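Local coordinates for protein transcriptional regulator, LRP/AsnC family (PDB 2P5V) that probably regulates transcription by sequence-specific DNA binding, as a member of the Lrp/AsnC family, and binds calcium ions in its crystalline assembly, at residues 18-23 with 151-156; 66-71 with 115-120; 74-79 with 134-139; 83-88 with 108-113. One frame throughout, in Å; residues are numbered along the deposited sequence.

From the N terminus, helix 10-21 of the winged helix-turn-helix region opens the longest loop, which contact 1 closes by joining it to the chain just past strand 136-150. Contacts 2, 3 and 4 all fall within that loop. Strand 70-78 and the loop leading into it supply the first segments of two of them: 66-71 meets the end of strand 110-116 and the start of helix 119-130 in contact 2, and 74-79 pairs with strand 136-150 in contact 3. These two cross along the chain, while contact 4, helix 84-94 on strand 110-116, closes a shorter loop within both. Contacts 2, 3 and 4 hold together the sheet and helices of the Lrp/AsnC domain; contact 1 ties the C-terminal segment back to the DNA-binding region.

Contact 1: residues 18-23 with 151-156; sequences VLQENG and TTSLPL
Q20, close to the C-terminal end of helix 10-21, reaches over to S153 and L154 in the segment that follows strand 136-150. Q20 CB lies 3.7 Å from S153 OG. CG stands beside the backbone N (chi1 -85°), and the chain then runs extended, which carries the amide alongside the L154 backbone, with Q20 CD 3.4 Å from L154 N. Q20 OE1 accepts from L154 N at 2.8 Å, the donor tilted 33° from the carbonyl plane. Q20 NE2 donates to L154 O at 3.1 Å in a nearly straight bond (176°) that lies in the amide plane and meets a lone pair. A water lies within hydrogen-bonding distance of both Q20 OE1 and T152 O, and Q20 NE2 also faces L156 CD1 at 4.1 Å. Next, E21 OE2 approaches S153 OG to 2.7 Å. The S153 backbone is itself held by T151, whose OG1 accepts from S153 N in an ST turn. L156 packs on I13 and L16 of helix 10-21, and L61 of the second subunit packs on Q20. With both amide branches bonded to the main chain of L154, rotation of the Q20 amide is restrained, and the grip does not depend on that residue's side chain.

Contact 2: residues 66-71 with 115-120; sequences VNLGLQ and FFTDMN
A classic beta bulge, with G69 (a calcium-binding residue in a structure of this protein, none bound in this chain) and L70 both facing F116, starts the antiparallel pairing of strands 70-78 and 110-116. L70 N donates to F116 O at 2.9 Å and F116 N returns the bond to L70 O at 2.8 Å. Beside the F116 side chain, L70 sends CD1 over the start of helix 119-130, 3.9 Å from CE of the selenomethionine M119. On the other face, Q71 runs side by side with F115, its extended chain (chi1 179°) laying CG over the ring, 4.1 Å from the centroid, as a CH-pi contact. L68 CD1 touches F115 CB at 4.0 Å, and L154 of the second subunit packs on the same phenylalanine. D118 N-caps the helix through A121 N. A water lies within bonding distance of N67 OD1 and T117 O. Where strand pairing stops, the bulge leaves G69 N unbonded to F116 O, and this water accepts from it only weakly.

Contact 3: residues 74-79 with 134-139; sequences IRVSIR and HGVQDA. With CA (calcium ion), chain I.
S77 and D138 form an antiparallel hydrogen-bonded pair in strands 74-78 and 136-139, whose axes approach to 4.6 Å with N-to-C directions 151° apart. S77 N donates to D138 O at 2.8 Å, while S77 O accepts twice, from D138 N at 3.3 Å and from Q137 N at 2.9 Å: Q137 and D138 both face S77 in a classic beta bulge. Past it, R79 N bonds to G135 O at 2.7 Å. The R79 side chain folds back at chi3 (-79°), so that NH1 makes a weak bond at the guanidinium edge, in its plane, to V136 O, which also accepts from K80 NZ of the fourth subunit. The apolar face carries V76, V136 and A139. V76 and V136 cross at about a right angle, their CG1 atoms 3.9 Å apart, and both pack on F88 of helix 84-94. A139 CB meets I74 CG2 at 4.0 Å. On the other face, D138 turns its carboxylate outward: OD1 accepts from A139 N on the anti side, which steadies the group, and OD2 binds calcium at 2.6 Å. D109 OD1 and E107 O of the fourth subunit complete the protein ligands. The pairing of first and last strands belongs to the ferredoxin-like Lrp/AsnC domain, with a calcium site shared between subunits at its rim.

Contact 4: residues 83-88 with 108-113; sequences DAREDF and TDYLLQ. With CA (calcium ion), chain B.
F88 of helix 84-94 packs on Y110 and L112 of strand 110-116, the helix-on-sheet layer of the ferredoxin-like Lrp/AsnC domain; helix and strand segments run nearly parallel. The tight part centres on Y110. F88 turns its edge to one face of Y110 in an edge-to-face pair with centroids 5.2 Å apart and planes at 54°. CG of F88 is anti to the backbone N (chi1 176°), which drives the ring down toward the sheet and brings CE2 to 3.8 Å from Y110 CG. L112 CD2 then meets F88 CZ near the ring plane at 4.0 Å, and I78 also packs on both rings. The aliphatic chain of R85 is equally close, crossing Y110 obliquely with R85 CG 3.1 Å from Y110 OH and one guanidinium face over Y110 CE2. The looser side begins at the guanidinium tip. R85 NH2 and D109 OD2 stay 4.6 Å apart; instead a water at the guanidinium edge accepts from R85 NH2 and donates to D109 O. D109 OD2 accepts from I78 N, which helps orient the carboxylate. Its other oxygen, D109 OD1, binds calcium at 2.4 Å, together with E107 O of the same chain and D138 OD2 of the fifth subunit.

Contact 1: residues 18-23 with 151-156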
loop_
_atom_site.group_PDB
_atom_site.type_symbol
_atom_site.label_atom_id
_atom_site.label_comp_id
_atom_site.label_asym_id
_atom_site.label_seq_id
_atom_site.Cartn_x
_atom_site.Cartn_y
_atom_site.Cartn_z
ATOM N N VAL G 18 -14.067 3.208 -41.087
ATOM C CA VAL G 18 -15.431 2.805 -41.425
ATOM C C VAL G 18 -15.739 1.414 -40.875
ATOM O O VAL G 18 -16.764 1.211 -40.224
ATOM C CB VAL G 18 -15.675 2.809 -42.957
ATOM C CG1 VAL G 18 -16.928 2.015 -43.313
ATOM C CG2 VAL G 18 -15.781 4.237 -43.481
ATOM N N LEU G 19 -14.848 0.467 -41.143
ATOM C CA LEU G 19 -15.060 -0.927 -40.743
ATOM C C LEU G 19 -14.998 -1.149 -39.224
ATOM O O LEU G 19 -15.654 -2.058 -38.704
ATOM C CB LEU G 19 -14.043 -1.840 -41.437
ATOM C CG LEU G 19 -14.241 -2.052 -42.937
ATOM C CD1 LEU G 19 -13.049 -2.815 -43.505
ATOM C CD2 LEU G 19 -15.557 -2.780 -43.227
ATOM N N GLN G 20 -14.198 -0.342 -38.525
ATOM C CA GLN G 20 -14.117 -0.433 -37.068
ATOM C C GLN G 20 -15.464 -0.126 -36.426
ATOM O O GLN G 20 -15.841 -0.759 -35.441
ATOM C CB GLN G 20 -13.038 0.495 -36.505
ATOM C CG GLN G 20 -11.647 -0.118 -36.518
ATOM C CD GLN G 20 -10.654 0.640 -35.666
ATOM O OE1 GLN G 20 -9.897 0.039 -34.901
ATOM N NE2 GLN G 20 -10.658 1.964 -35.778
ATOM N N GLU G 21 -16.180 0.837 -36.999
ATOM C CA GLU G 21 -17.508 1.214 -36.524
ATOM C C GLU G 21 -18.622 0.342 -37.096
ATOM O O GLU G 21 -19.589 0.049 -36.402
ATOM C CB GLU G 21 -17.780 2.689 -36.831
ATOM C CG GLU G 21 -17.007 3.642 -35.936
ATOM C CD GLU G 21 -17.326 3.435 -34.461
ATOM O OE1 GLU G 21 -18.506 3.565 -34.073
ATOM O OE2 GLU G 21 -16.395 3.128 -33.689
ATOM N N ASN G 22 -18.481 -0.069 -38.354
ATOM C CA ASN G 22 -19.510 -0.839 -39.055
ATOM C C ASN G 22 -18.879 -2.046 -39.743
ATOM O O ASN G 22 -18.628 -2.036 -40.954
ATOM C CB ASN G 22 -20.234 0.033 -40.093
ATOM C CG ASN G 22 -20.520 1.439 -39.591
ATOM O OD1 ASN G 22 -21.560 1.698 -38.984
ATOM N ND2 ASN G 22 -19.594 2.357 -39.857
ATOM N N GLY G 23 -18.623 -3.082 -38.956
ATOM C CA GLY G 23 -17.919 -4.268 -39.430
ATOM C C GLY G 23 -18.690 -5.158 -40.391
ATOM O O GLY G 23 -18.097 -6.028 -41.024
ATOM N N THR G 151 -15.115 1.699 -26.413
ATOM C CA THR G 151 -15.039 1.403 -27.840
ATOM C C THR G 151 -13.875 0.445 -28.144
ATOM O O THR G 151 -12.926 0.340 -27.380
ATOM C CB THR G 151 -14.933 2.695 -28.698
ATOM O OG1 THR G 151 -14.734 2.334 -30.071
ATOM C CG2 THR G 151 -13.786 3.604 -28.231
ATOM N N THR G 152 -13.990 -0.262 -29.261
ATOM C CA THR G 152 -12.946 -1.166 -29.749
ATOM C C THR G 152 -12.104 -0.495 -30.842
ATOM O O THR G 152 -11.077 -1.027 -31.264
ATOM C CB THR G 152 -13.568 -2.452 -30.333
ATOM O OG1 THR G 152 -14.541 -2.106 -31.326
ATOM C CG2 THR G 152 -14.240 -3.264 -29.247
ATOM N N SER G 153 -12.538 0.681 -31.282
ATOM C CA SER G 153 -11.890 1.383 -32.368
ATOM C C SER G 153 -10.585 2.021 -31.914
ATOM O O SER G 153 -10.563 2.832 -30.979
ATOM C CB SER G 153 -12.814 2.455 -32.939
ATOM O OG SER G 153 -14.081 1.902 -33.212
ATOM N N LEU G 154 -9.502 1.636 -32.584
ATOM C CA LEU G 154 -8.186 2.205 -32.341
ATOM C C LEU G 154 -8.122 3.561 -33.021
ATOM O O LEU G 154 -8.790 3.770 -34.043
ATOM C CB LEU G 154 -7.089 1.297 -32.899
ATOM C CG LEU G 154 -6.850 -0.037 -32.184
ATOM C CD1 LEU G 154 -5.907 -0.932 -33.004
ATOM C CD2 LEU G 154 -6.289 0.205 -30.800
ATOM N N PRO G 155 -7.320 4.485 -32.460
ATOM C CA PRO G 155 -7.105 5.791 -33.075
ATOM C C PRO G 155 -6.107 5.630 -34.213
ATOM O O PRO G 155 -5.125 4.898 -34.067
ATOM C CB PRO G 155 -6.508 6.614 -31.934
ATOM C CG PRO G 155 -5.740 5.612 -31.132
ATOM C CD PRO G 155 -6.532 4.329 -31.220
ATOM N N LEU G 156 -6.364 6.278 -35.343
ATOM C CA LEU G 156 -5.542 6.048 -36.539
ATOM C C LEU G 156 -4.923 7.318 -37.123
ATOM O O LEU G 156 -4.220 7.249 -38.127
ATOM C CB LEU G 156 -6.355 5.301 -37.611
ATOM C CG LEU G 156 -6.916 3.934 -37.182
ATOM C CD1 LEU G 156 -7.641 3.227 -38.332
ATOM C CD2 LEU G 156 -5.826 3.029 -36.593
HETATM O O HOH W 1 -13.342 -1.714 -33.812
HETATM O O HOH W 2 -10.045 -2.135 -33.490
HETATM O O HOH W 3 -16.071 0.549 -32.743
#

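Contact 2: residues 66-71 with 115-120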
loop_
_atom_site.group_PDB
_atom_site.type_symbol
_atom_site.label_atom_id
_atom_site.label_comp_id
_atom_site.label_asym_id
_atom_site.label_seq_id
_atom_site.Cartn_x
_atom_site.Cartn_y
_atom_site.Cartn_z
ATOM N N VAL G 66 -27.836 -9.804 -21.944
ATOM C CA VAL G 66 -27.620 -11.231 -21.683
ATOM C C VAL G 66 -27.370 -11.502 -20.196
ATOM O O VAL G 66 -26.756 -12.508 -19.824
ATOM C CB VAL G 66 -26.472 -11.792 -22.551
ATOM C CG1 VAL G 66 -26.822 -11.636 -24.038
ATOM C CG2 VAL G 66 -25.148 -11.105 -22.218
ATOM N N ASN G 67 -27.853 -10.582 -19.359
ATOM C CA ASN G 67 -27.903 -10.759 -17.911
ATOM C C ASN G 67 -26.530 -10.735 -17.232
ATOM O O ASN G 67 -26.373 -11.247 -16.125
ATOM C CB ASN G 67 -28.675 -12.053 -17.560
ATOM C CG ASN G 67 -29.031 -12.149 -16.081
ATOM O OD1 ASN G 67 -29.277 -11.140 -15.420
ATOM N ND2 ASN G 67 -29.049 -13.373 -15.555
ATOM N N LEU G 68 -25.541 -10.130 -17.881
ATOM C CA LEU G 68 -24.203 -10.038 -17.296
ATOM C C LEU G 68 -24.007 -8.672 -16.631
ATOM O O LEU G 68 -23.283 -7.813 -17.131
ATOM C CB LEU G 68 -23.122 -10.304 -18.345
ATOM C CG LEU G 68 -22.993 -11.741 -18.839
ATOM C CD1 LEU G 68 -22.110 -11.770 -20.087
ATOM C CD2 LEU G 68 -22.450 -12.670 -17.742
ATOM N N GLY G 69 -24.652 -8.498 -15.484
ATOM C CA GLY G 69 -24.592 -7.242 -14.748
ATOM C C GLY G 69 -23.277 -6.927 -14.052
ATOM O O GLY G 69 -23.030 -5.782 -13.732
ATOM N N LEU G 70 -22.436 -7.935 -13.816
ATOM C CA LEU G 70 -21.201 -7.770 -13.040
ATOM C C LEU G 70 -19.978 -7.806 -13.960
ATOM O O LEU G 70 -19.667 -8.841 -14.537
ATOM C CB LEU G 70 -21.077 -8.889 -11.988
ATOM C CG LEU G 70 -20.709 -8.591 -10.526
ATOM C CD1 LEU G 70 -19.874 -9.745 -9.917
ATOM C CD2 LEU G 70 -19.990 -7.264 -10.372
ATOM N N GLN G 71 -19.301 -6.669 -14.097
ATOM C CA GLN G 71 -18.041 -6.584 -14.826
ATOM C C GLN G 71 -16.910 -6.373 -13.832
ATOM O O GLN G 71 -16.886 -5.373 -13.115
ATOM C CB GLN G 71 -18.066 -5.441 -15.831
ATOM C CG GLN G 71 -16.751 -5.312 -16.610
ATOM C CD GLN G 71 -16.849 -4.367 -17.781
ATOM O OE1 GLN G 71 -17.773 -3.551 -17.877
ATOM N NE2 GLN G 71 -15.888 -4.464 -18.679
ATOM N N PHE G 115 -16.731 -11.086 -16.973
ATOM C CA PHE G 115 -18.151 -10.796 -16.861
ATOM C C PHE G 115 -18.906 -11.900 -16.151
ATOM O O PHE G 115 -18.657 -13.085 -16.387
ATOM C CB PHE G 115 -18.739 -10.597 -18.247
ATOM C CG PHE G 115 -18.661 -9.186 -18.735
ATOM C CD1 PHE G 115 -19.651 -8.271 -18.403
ATOM C CD2 PHE G 115 -17.612 -8.771 -19.534
ATOM C CE1 PHE G 115 -19.598 -6.964 -18.873
ATOM C CE2 PHE G 115 -17.552 -7.461 -20.002
ATOM C CZ PHE G 115 -18.553 -6.564 -19.674
ATOM N N PHE G 116 -19.840 -11.499 -15.288
ATOM C CA PHE G 116 -20.662 -12.436 -14.514
ATOM C C PHE G 116 -22.053 -11.893 -14.390
ATOM O O PHE G 116 -22.274 -10.695 -14.596
ATOM C CB PHE G 116 -20.057 -12.658 -13.127
ATOM C CG PHE G 116 -18.645 -13.145 -13.171
ATOM C CD1 PHE G 116 -18.364 -14.503 -13.146
ATOM C CD2 PHE G 116 -17.604 -12.248 -13.289
ATOM C CE1 PHE G 116 -17.054 -14.951 -13.219
ATOM C CE2 PHE G 116 -16.297 -12.684 -13.357
ATOM C CZ PHE G 116 -16.019 -14.038 -13.324
ATOM N N THR G 117 -22.999 -12.772 -14.083
ATOM C CA THR G 117 -24.387 -12.359 -13.877
ATOM C C THR G 117 -24.516 -11.550 -12.597
ATOM O O THR G 117 -25.207 -10.534 -12.564
ATOM C CB THR G 117 -25.350 -13.551 -13.787
ATOM O OG1 THR G 117 -24.948 -14.394 -12.708
ATOM C CG2 THR G 117 -25.364 -14.349 -15.089
ATOM N N ASP G 118 -23.842 -12.009 -11.549
ATOM C CA ASP G 118 -23.914 -11.371 -10.242
ATOM C C ASP G 118 -22.759 -11.843 -9.350
ATOM O O ASP G 118 -21.887 -12.599 -9.794
ATOM C CB ASP G 118 -25.280 -11.653 -9.604
ATOM C CG ASP G 118 -25.613 -13.139 -9.561
ATOM O OD1 ASP G 118 -24.708 -13.963 -9.316
ATOM O OD2 ASP G 118 -26.787 -13.478 -9.778
HETATM N N MSE G 119 -22.751 -11.372 -8.106
HETATM C CA MSE G 119 -21.663 -11.653 -7.163
HETATM C C MSE G 119 -21.540 -13.132 -6.789
HETATM O O MSE G 119 -20.438 -13.604 -6.522
HETATM C CB MSE G 119 -21.831 -10.813 -5.888
HETATM C CG MSE G 119 -20.631 -10.843 -4.954
HETATM SE SE MSE G 119 -18.982 -10.278 -5.849
HETATM C CE MSE G 119 -19.477 -8.421 -6.269
ATOM N N ASN G 120 -22.662 -13.848 -6.738
ATOM C CA ASN G 120 -22.641 -15.291 -6.466
ATOM C C ASN G 120 -21.852 -16.072 -7.497
ATOM O O ASN G 120 -21.086 -16.971 -7.152
ATOM C CB ASN G 120 -24.056 -15.872 -6.465
ATOM C CG ASN G 120 -24.709 -15.793 -5.131
ATOM O OD1 ASN G 120 -24.044 -15.582 -4.122
ATOM N ND2 ASN G 120 -26.025 -15.983 -5.100
HETATM O O HOH W 4 -27.125 -9.104 -14.252
#

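Contact 3: residues 74-79 with 134-139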
loop_
_atom_site.group_PDB
_atom_site.type_symbol
_atom_site.label_atom_id
_atom_site.label_comp_id
_atom_site.label_asym_id
_atom_site.label_seq_id
_atom_site.Cartn_x
_atom_site.Cartn_y
_atom_site.Cartn_z
ATOM N N ILE G 74 -9.912 -8.035 -12.362
ATOM C CA ILE G 74 -9.268 -8.892 -11.360
ATOM C C ILE G 74 -7.754 -8.760 -11.454
ATOM O O ILE G 74 -7.168 -8.921 -12.525
ATOM C CB ILE G 74 -9.665 -10.372 -11.517
ATOM C CG1 ILE G 74 -11.191 -10.510 -11.598
ATOM C CG2 ILE G 74 -9.107 -11.201 -10.362
ATOM C CD1 ILE G 74 -11.678 -11.880 -12.050
ATOM N N ARG G 75 -7.140 -8.428 -10.320
ATOM C CA ARG G 75 -5.700 -8.307 -10.207
ATOM C C ARG G 75 -5.130 -9.588 -9.600
ATOM O O ARG G 75 -5.379 -9.898 -8.427
ATOM C CB ARG G 75 -5.346 -7.124 -9.319
ATOM C CG ARG G 75 -5.836 -5.761 -9.794
ATOM C CD ARG G 75 -5.280 -4.701 -8.849
ATOM N NE ARG G 75 -5.809 -3.352 -9.021
ATOM C CZ ARG G 75 -5.423 -2.293 -8.289
ATOM N NH1 ARG G 75 -4.482 -2.415 -7.351
ATOM N NH2 ARG G 75 -5.970 -1.094 -8.491
ATOM N N VAL G 76 -4.355 -10.314 -10.405
ATOM C CA VAL G 76 -3.811 -11.616 -10.021
ATOM C C VAL G 76 -2.301 -11.559 -9.799
ATOM O O VAL G 76 -1.552 -10.980 -10.604
ATOM C CB VAL G 76 -4.147 -12.714 -11.083
ATOM C CG1 VAL G 76 -3.615 -14.089 -10.644
ATOM C CG2 VAL G 76 -5.654 -12.777 -11.309
ATOM N N SER G 77 -1.883 -12.159 -8.690
ATOM C CA SER G 77 -0.493 -12.321 -8.349
ATOM C C SER G 77 -0.172 -13.755 -8.645
ATOM O O SER G 77 -0.827 -14.680 -8.147
ATOM C CB SER G 77 -0.221 -12.035 -6.863
ATOM O OG SER G 77 -0.682 -10.748 -6.509
ATOM N N ILE G 78 0.849 -13.925 -9.459
ATOM C CA ILE G 78 1.282 -15.219 -9.888
ATOM C C ILE G 78 2.192 -15.795 -8.804
ATOM O O ILE G 78 2.845 -15.056 -8.061
ATOM C CB ILE G 78 1.994 -15.096 -11.268
ATOM C CG1 ILE G 78 1.816 -16.374 -12.091
ATOM C CG2 ILE G 78 3.470 -14.686 -11.105
ATOM C CD1 ILE G 78 0.383 -16.625 -12.488
ATOM N N ARG G 79 2.209 -17.116 -8.691
ATOM C CA ARG G 79 3.159 -17.773 -7.806
ATOM C C ARG G 79 4.495 -17.906 -8.513
ATOM O O ARG G 79 4.544 -18.182 -9.709
ATOM C CB ARG G 79 2.637 -19.140 -7.383
ATOM C CG ARG G 79 3.705 -20.168 -7.020
ATOM C CD ARG G 79 3.098 -21.536 -6.728
ATOM N NE ARG G 79 2.534 -21.580 -5.384
ATOM C CZ ARG G 79 1.321 -21.153 -5.044
ATOM N NH1 ARG G 79 0.482 -20.642 -5.943
ATOM N NH2 ARG G 79 0.941 -21.241 -3.780
ATOM N N HIS G 134 -3.068 -23.728 -9.239
ATOM C CA HIS G 134 -1.727 -23.892 -8.643
ATOM C C HIS G 134 -0.766 -22.748 -8.958
ATOM O O HIS G 134 0.164 -22.503 -8.212
ATOM C CB HIS G 134 -1.099 -25.216 -9.097
ATOM C CG HIS G 134 -0.940 -25.343 -10.586
ATOM N ND1 HIS G 134 -1.910 -25.901 -11.396
ATOM C CD2 HIS G 134 0.079 -24.992 -11.409
ATOM C CE1 HIS G 134 -1.493 -25.889 -12.651
ATOM N NE2 HIS G 134 -0.290 -25.343 -12.686
ATOM N N GLY G 135 -0.989 -22.072 -10.081
ATOM C CA GLY G 135 -0.192 -20.915 -10.477
ATOM C C GLY G 135 -0.549 -19.614 -9.783
ATOM O O GLY G 135 0.243 -18.670 -9.820
ATOM N N VAL G 136 -1.721 -19.562 -9.141
ATOM C CA VAL G 136 -2.244 -18.321 -8.569
ATOM C C VAL G 136 -1.939 -18.208 -7.078
ATOM O O VAL G 136 -2.389 -19.023 -6.283
ATOM C CB VAL G 136 -3.779 -18.180 -8.806
ATOM C CG1 VAL G 136 -4.340 -16.944 -8.091
ATOM C CG2 VAL G 136 -4.080 -18.117 -10.306
ATOM N N GLN G 137 -1.180 -17.176 -6.717
ATOM C CA GLN G 137 -0.824 -16.881 -5.332
ATOM C C GLN G 137 -1.941 -16.106 -4.651
ATOM O O GLN G 137 -2.279 -16.385 -3.506
ATOM C CB GLN G 137 0.441 -16.037 -5.318
ATOM C CG GLN G 137 1.000 -15.681 -3.962
ATOM C CD GLN G 137 2.013 -14.549 -4.075
ATOM O OE1 GLN G 137 3.188 -14.780 -4.382
ATOM N NE2 GLN G 137 1.555 -13.312 -3.849
ATOM N N ASP G 138 -2.487 -15.110 -5.350
ATOM C CA ASP G 138 -3.583 -14.299 -4.810
ATOM C C ASP G 138 -4.307 -13.515 -5.905
ATOM O O ASP G 138 -3.783 -13.348 -7.005
ATOM C CB ASP G 138 -3.066 -13.325 -3.740
ATOM C CG ASP G 138 -3.999 -13.232 -2.532
ATOM O OD1 ASP G 138 -5.236 -13.387 -2.693
ATOM O OD2 ASP G 138 -3.491 -13.010 -1.410
ATOM N N ALA G 139 -5.510 -13.044 -5.580
ATOM C CA ALA G 139 -6.310 -12.219 -6.477
ATOM C C ALA G 139 -7.106 -11.195 -5.676
ATOM O O ALA G 139 -7.470 -11.433 -4.539
ATOM C CB ALA G 139 -7.242 -13.077 -7.318
HETATM CA CA CA I . -5.215 -11.294 -0.362
#

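Contact 4: residues 83-88 with 108-113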
loop_
_atom_site.group_PDB
_atom_site.type_symbol
_atom_site.label_atom_id
_atom_site.label_comp_id
_atom_site.label_asym_id
_atom_site.label_seq_id
_atom_site.Cartn_x
_atom_site.Cartn_y
_atom_site.Cartn_z
ATOM N N ASP G 83 6.983 -22.633 -14.504
ATOM C CA ASP G 83 5.791 -22.746 -15.361
ATOM C C ASP G 83 4.465 -22.316 -14.725
ATOM O O ASP G 83 3.409 -22.713 -15.184
ATOM C CB ASP G 83 5.664 -24.171 -15.931
ATOM C CG ASP G 83 6.713 -24.478 -16.990
ATOM O OD1 ASP G 83 7.706 -23.725 -17.093
ATOM O OD2 ASP G 83 6.540 -25.471 -17.724
ATOM N N ALA G 84 4.517 -21.497 -13.685
ATOM C CA ALA G 84 3.308 -20.871 -13.154
ATOM C C ALA G 84 2.684 -19.918 -14.189
ATOM O O ALA G 84 1.466 -19.937 -14.406
ATOM C CB ALA G 84 3.612 -20.120 -11.854
ATOM N N ARG G 85 3.504 -19.078 -14.816
ATOM C CA ARG G 85 2.983 -18.091 -15.779
ATOM C C ARG G 85 2.362 -18.761 -17.007
ATOM O O ARG G 85 1.244 -18.435 -17.418
ATOM C CB ARG G 85 4.079 -17.108 -16.199
ATOM C CG ARG G 85 4.474 -16.158 -15.079
ATOM C CD ARG G 85 5.436 -15.083 -15.530
ATOM N NE ARG G 85 5.419 -13.978 -14.576
ATOM C CZ ARG G 85 4.813 -12.807 -14.758
ATOM N NH1 ARG G 85 4.170 -12.531 -15.892
ATOM N NH2 ARG G 85 4.865 -11.897 -13.794
ATOM N N GLU G 86 3.090 -19.722 -17.557
ATOM C CA GLU G 86 2.641 -20.492 -18.703
ATOM C C GLU G 86 1.335 -21.238 -18.422
ATOM O O GLU G 86 0.397 -21.160 -19.209
ATOM C CB GLU G 86 3.741 -21.478 -19.095
ATOM C CG GLU G 86 3.559 -22.127 -20.449
ATOM C CD GLU G 86 4.734 -23.006 -20.825
ATOM O OE1 GLU G 86 5.879 -22.693 -20.423
ATOM O OE2 GLU G 86 4.511 -24.011 -21.529
ATOM N N ASP G 87 1.280 -21.951 -17.299
ATOM C CA ASP G 87 0.085 -22.718 -16.911
ATOM C C ASP G 87 -1.136 -21.843 -16.680
ATOM O O ASP G 87 -2.269 -22.258 -16.951
ATOM C CB ASP G 87 0.349 -23.524 -15.634
ATOM C CG ASP G 87 1.326 -24.659 -15.848
ATOM O OD1 ASP G 87 1.583 -25.052 -17.011
ATOM O OD2 ASP G 87 1.846 -25.161 -14.833
ATOM N N PHE G 88 -0.904 -20.646 -16.156
ATOM C CA PHE G 88 -1.984 -19.720 -15.851
ATOM C C PHE G 88 -2.543 -19.114 -17.133
ATOM O O PHE G 88 -3.760 -19.032 -17.313
ATOM C CB PHE G 88 -1.505 -18.614 -14.899
ATOM C CG PHE G 88 -2.550 -17.566 -14.631
ATOM C CD1 PHE G 88 -3.675 -17.874 -13.876
ATOM C CD2 PHE G 88 -2.428 -16.286 -15.156
ATOM C CE1 PHE G 88 -4.656 -16.923 -13.632
ATOM C CE2 PHE G 88 -3.409 -15.324 -14.919
ATOM C CZ PHE G 88 -4.528 -15.653 -14.153
ATOM N N THR G 108 0.641 -5.266 -10.012
ATOM C CA THR G 108 -0.254 -6.322 -10.474
ATOM C C THR G 108 0.419 -7.140 -11.592
ATOM O O THR G 108 0.753 -6.590 -12.646
ATOM C CB THR G 108 -1.562 -5.713 -10.985
ATOM O OG1 THR G 108 -2.206 -5.009 -9.911
ATOM C CG2 THR G 108 -2.491 -6.782 -11.539
ATOM N N ASP G 109 0.620 -8.440 -11.357
ATOM C CA ASP G 109 1.262 -9.320 -12.346
ATOM C C ASP G 109 0.400 -9.512 -13.595
ATOM O O ASP G 109 0.892 -9.403 -14.723
ATOM C CB ASP G 109 1.572 -10.698 -11.742
ATOM C CG ASP G 109 2.438 -10.609 -10.507
ATOM O OD1 ASP G 109 2.971 -9.515 -10.244
ATOM O OD2 ASP G 109 2.577 -11.614 -9.785
ATOM N N TYR G 110 -0.869 -9.852 -13.376
ATOM C CA TYR G 110 -1.846 -10.006 -14.444
ATOM C C TYR G 110 -3.120 -9.233 -14.129
ATOM O O TYR G 110 -3.636 -9.303 -13.004
ATOM C CB TYR G 110 -2.186 -11.475 -14.649
ATOM C CG TYR G 110 -1.030 -12.305 -15.134
ATOM C CD1 TYR G 110 -0.742 -12.396 -16.489
ATOM C CD2 TYR G 110 -0.229 -13.004 -14.242
ATOM C CE1 TYR G 110 0.313 -13.150 -16.945
ATOM C CE2 TYR G 110 0.823 -13.764 -14.685
ATOM C CZ TYR G 110 1.094 -13.837 -16.041
ATOM O OH TYR G 110 2.140 -14.607 -16.484
ATOM N N LEU G 111 -3.614 -8.485 -15.111
ATOM C CA LEU G 111 -4.929 -7.853 -15.000
ATOM C C LEU G 111 -5.935 -8.541 -15.909
ATOM O O LEU G 111 -5.729 -8.622 -17.114
ATOM C CB LEU G 111 -4.869 -6.385 -15.350
ATOM C CG LEU G 111 -6.212 -5.674 -15.113
ATOM C CD1 LEU G 111 -6.631 -5.663 -13.595
ATOM C CD2 LEU G 111 -6.148 -4.271 -15.690
ATOM N N LEU G 112 -7.029 -9.012 -15.311
ATOM C CA LEU G 112 -8.073 -9.742 -16.002
ATOM C C LEU G 112 -9.353 -8.914 -16.031
ATOM O O LEU G 112 -9.666 -8.202 -15.082
ATOM C CB LEU G 112 -8.339 -11.073 -15.306
ATOM C CG LEU G 112 -7.293 -12.185 -15.455
ATOM C CD1 LEU G 112 -5.933 -11.760 -14.936
ATOM C CD2 LEU G 112 -7.769 -13.429 -14.725
ATOM N N GLN G 113 -10.091 -9.009 -17.129
ATOM C CA GLN G 113 -11.379 -8.333 -17.254
ATOM C C GLN G 113 -12.403 -9.435 -17.540
ATOM O O GLN G 113 -12.224 -10.226 -18.468
ATOM C CB GLN G 113 -11.319 -7.270 -18.363
ATOM C CG GLN G 113 -12.456 -6.233 -18.330
ATOM C CD GLN G 113 -12.306 -5.103 -19.365
ATOM O OE1 GLN G 113 -11.203 -4.781 -19.826
ATOM N NE2 GLN G 113 -13.430 -4.495 -19.725
HETATM CA CA CA B . 3.615 -8.149 -8.421
HETATM O O HOH W 5 3.392 -9.680 -15.062
#